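Local coordinates for sensor protein pfeS (Pseudomonas aeruginosa, PDB 3KYZ) that forms the sensor domain of an inner-membrane histidine kinase of the PfeR/PfeS two-component system, which may activate PfeR by phosphorylation, at residues Leu98-Ile103 with Val115-Glu120. Sequence-based numbering, arbitrary orientation.
Sequences LPYVSI and VIQLPE
Val101 packs its CB against CG2 of Ile116 (4.2 Å), its hydrogen-bonded partner on the neighbouring antiparallel strand, and on the same face CD1 of Ile103 reaches that CG2 from two residues further along the strand. With CG1 of Val101 anti to its backbone N (chi1 -178°), the other branch, CG2, lies against CD1 of Leu118 at 4.1 Å. Leu118 also lays its CB against CD of Pro99, and Leu118 and Ile103 both rest on Leu23 of the long helix 17-53, which backs this apolar face. Backbone bonds close the hairpin: Val101 and Ile116 exchange N-H and carbonyl in both directions, and beyond the strand ends Leu118 N still reaches Pro99 O at 2.8 Å, almost straight. CD1 of Leu98 touches Leu118 O and the CA of Glu120, where the chain enters a 3-10 turn.

The opposite face carries Tyr100 and Gln117, a non-hydrogen-bonded pair with CA atoms 4.2 Å apart. Gln117 is drawn out, CG anti to its backbone N (chi1 -171°), which runs its CG over the Tyr100 ring as a CH-pi contact and stacks the terminal amide on the ring, the planes 20° apart; His79 also stacks on Tyr100. Both ends of that amide are held: NE2 gives a nearly linear bond to Leu98 O (2.9 Å), while OE1 accepts from a water that also bonds to Tyr100 OH (2.6 Å) and lies at the ring edge. These two grips should fix the amide's flip and keep it flat on the ring.

The arrangement is an antiparallel beta hairpin at one side of a three-stranded sheet packed on a long helix, within the predicted periplasmic sensor domain, a Cache-clan member, of this histidine kinase.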
loop_
_atom_site.group_PDB
_atom_site.type_symbol
_atom_site.label_atom_id
_atom_site.label_comp_id
_atom_site.label_asym_id
_atom_site.label_seq_id
_atom_site.Cartn_x
_atom_site.Cartn_y
_atom_site.Cartn_z
ATOM N N LEU A 98 -12.049 2.077 9.560
ATOM C CA LEU A 98 -11.556 0.764 9.945
ATOM C C LEU A 98 -10.341 0.386 9.096
ATOM O O LEU A 98 -10.296 0.670 7.893
ATOM C CB LEU A 98 -12.673 -0.278 9.837
ATOM C CG LEU A 98 -13.726 -0.121 10.938
ATOM C CD1 LEU A 98 -15.037 -0.801 10.568
ATOM C CD2 LEU A 98 -13.192 -0.646 12.265
ATOM N N PRO A 99 -9.342 -0.252 9.723
ATOM C CA PRO A 99 -8.099 -0.575 9.007
ATOM C C PRO A 99 -8.306 -1.567 7.865
ATOM O O PRO A 99 -9.181 -2.437 7.942
ATOM C CB PRO A 99 -7.232 -1.248 10.079
ATOM C CG PRO A 99 -7.864 -0.927 11.378
ATOM C CD PRO A 99 -9.310 -0.662 11.135
ATOM N N TYR A 100 -7.497 -1.436 6.819
ATOM C CA TYR A 100 -7.442 -2.462 5.780
ATOM C C TYR A 100 -6.367 -3.461 6.162
ATOM O O TYR A 100 -5.210 -3.090 6.369
ATOM C CB TYR A 100 -7.165 -1.848 4.405
ATOM C CG TYR A 100 -8.305 -0.975 3.950
ATOM C CD1 TYR A 100 -9.413 -1.524 3.317
ATOM C CD2 TYR A 100 -8.281 0.397 4.170
ATOM C CE1 TYR A 100 -10.470 -0.734 2.915
ATOM C CE2 TYR A 100 -9.323 1.192 3.775
ATOM C CZ TYR A 100 -10.419 0.625 3.147
ATOM O OH TYR A 100 -11.450 1.424 2.747
ATOM N N VAL A 101 -6.764 -4.724 6.282
ATOM C CA VAL A 101 -5.865 -5.770 6.737
ATOM C C VAL A 101 -5.337 -6.571 5.551
ATOM O O VAL A 101 -6.110 -7.033 4.707
ATOM C CB VAL A 101 -6.579 -6.709 7.730
ATOM C CG1 VAL A 101 -5.623 -7.783 8.237
ATOM C CG2 VAL A 101 -7.162 -5.901 8.888
ATOM N N SER A 102 -4.013 -6.705 5.490
ATOM C CA SER A 102 -3.319 -7.416 4.424
ATOM C C SER A 102 -2.901 -8.792 4.923
ATOM O O SER A 102 -2.208 -8.906 5.939
ATOM C CB SER A 102 -2.064 -6.634 4.036
ATOM O OG SER A 102 -1.300 -7.306 3.053
ATOM N N ILE A 103 -3.322 -9.836 4.219
ATOM C CA ILE A 103 -3.022 -11.209 4.629
ATOM C C ILE A 103 -2.512 -12.015 3.435
ATOM O O ILE A 103 -3.263 -12.328 2.506
ATOM C CB ILE A 103 -4.256 -11.923 5.230
ATOM C CG1 ILE A 103 -4.991 -11.025 6.236
ATOM C CG2 ILE A 103 -3.836 -13.256 5.865
ATOM C CD1 ILE A 103 -6.408 -11.516 6.592
ATOM N N VAL A 115 -7.060 -8.891 0.993
ATOM C CA VAL A 115 -7.219 -7.642 1.724
ATOM C C VAL A 115 -8.666 -7.571 2.211
ATOM O O VAL A 115 -9.607 -7.774 1.438
ATOM C CB VAL A 115 -6.890 -6.413 0.855
ATOM C CG1 VAL A 115 -7.129 -5.119 1.647
ATOM C CG2 VAL A 115 -5.449 -6.486 0.372
ATOM N N ILE A 116 -8.843 -7.310 3.499
ATOM C CA ILE A 116 -10.181 -7.190 4.062
ATOM C C ILE A 116 -10.223 -5.977 4.975
ATOM O O ILE A 116 -9.357 -5.819 5.832
ATOM C CB ILE A 116 -10.615 -8.491 4.801
ATOM C CG1 ILE A 116 -12.043 -8.372 5.342
ATOM C CG2 ILE A 116 -9.636 -8.867 5.918
ATOM C CD1 ILE A 116 -12.645 -9.731 5.696
ATOM N N GLN A 117 -11.200 -5.100 4.779
ATOM C CA GLN A 117 -11.373 -4.016 5.738
ATOM C C GLN A 117 -11.905 -4.649 7.021
ATOM O O GLN A 117 -12.863 -5.420 6.991
ATOM C CB GLN A 117 -12.325 -2.930 5.242
ATOM C CG GLN A 117 -12.317 -1.712 6.166
ATOM C CD GLN A 117 -12.958 -0.479 5.560
ATOM O OE1 GLN A 117 -13.823 -0.576 4.693
ATOM N NE2 GLN A 117 -12.526 0.698 6.017
ATOM N N LEU A 118 -11.264 -4.354 8.142
ATOM C CA LEU A 118 -11.593 -5.034 9.394
ATOM C C LEU A 118 -13.075 -4.893 9.721
ATOM O O LEU A 118 -13.584 -3.782 9.776
ATOM C CB LEU A 118 -10.768 -4.454 10.545
ATOM C CG LEU A 118 -10.833 -5.273 11.833
ATOM C CD1 LEU A 118 -10.083 -6.589 11.661
ATOM C CD2 LEU A 118 -10.264 -4.479 12.989
ATOM N N PRO A 119 -13.778 -6.018 9.934
ATOM C CA PRO A 119 -15.167 -5.904 10.396
ATOM C C PRO A 119 -15.246 -5.157 11.726
ATOM O O PRO A 119 -14.417 -5.376 12.608
ATOM C CB PRO A 119 -15.593 -7.364 10.587
ATOM C CG PRO A 119 -14.751 -8.120 9.618
ATOM C CD PRO A 119 -13.406 -7.414 9.639
ATOM N N GLU A 120 -16.243 -4.292 11.868
ATOM C CA GLU A 120 -16.337 -3.427 13.038
ATOM C C GLU A 120 -16.331 -4.191 14.366
ATOM O O GLU A 120 -15.783 -3.718 15.365
ATOM C CB GLU A 120 -17.581 -2.544 12.941
ATOM C CG GLU A 120 -17.701 -1.517 14.053
ATOM C CD GLU A 120 -19.013 -0.761 13.998
ATOM O OE1 GLU A 120 -19.950 -1.251 13.331
ATOM O OE2 GLU A 120 -19.110 0.317 14.624
HETATM O O HOH W 1 -13.830 0.560 2.061
#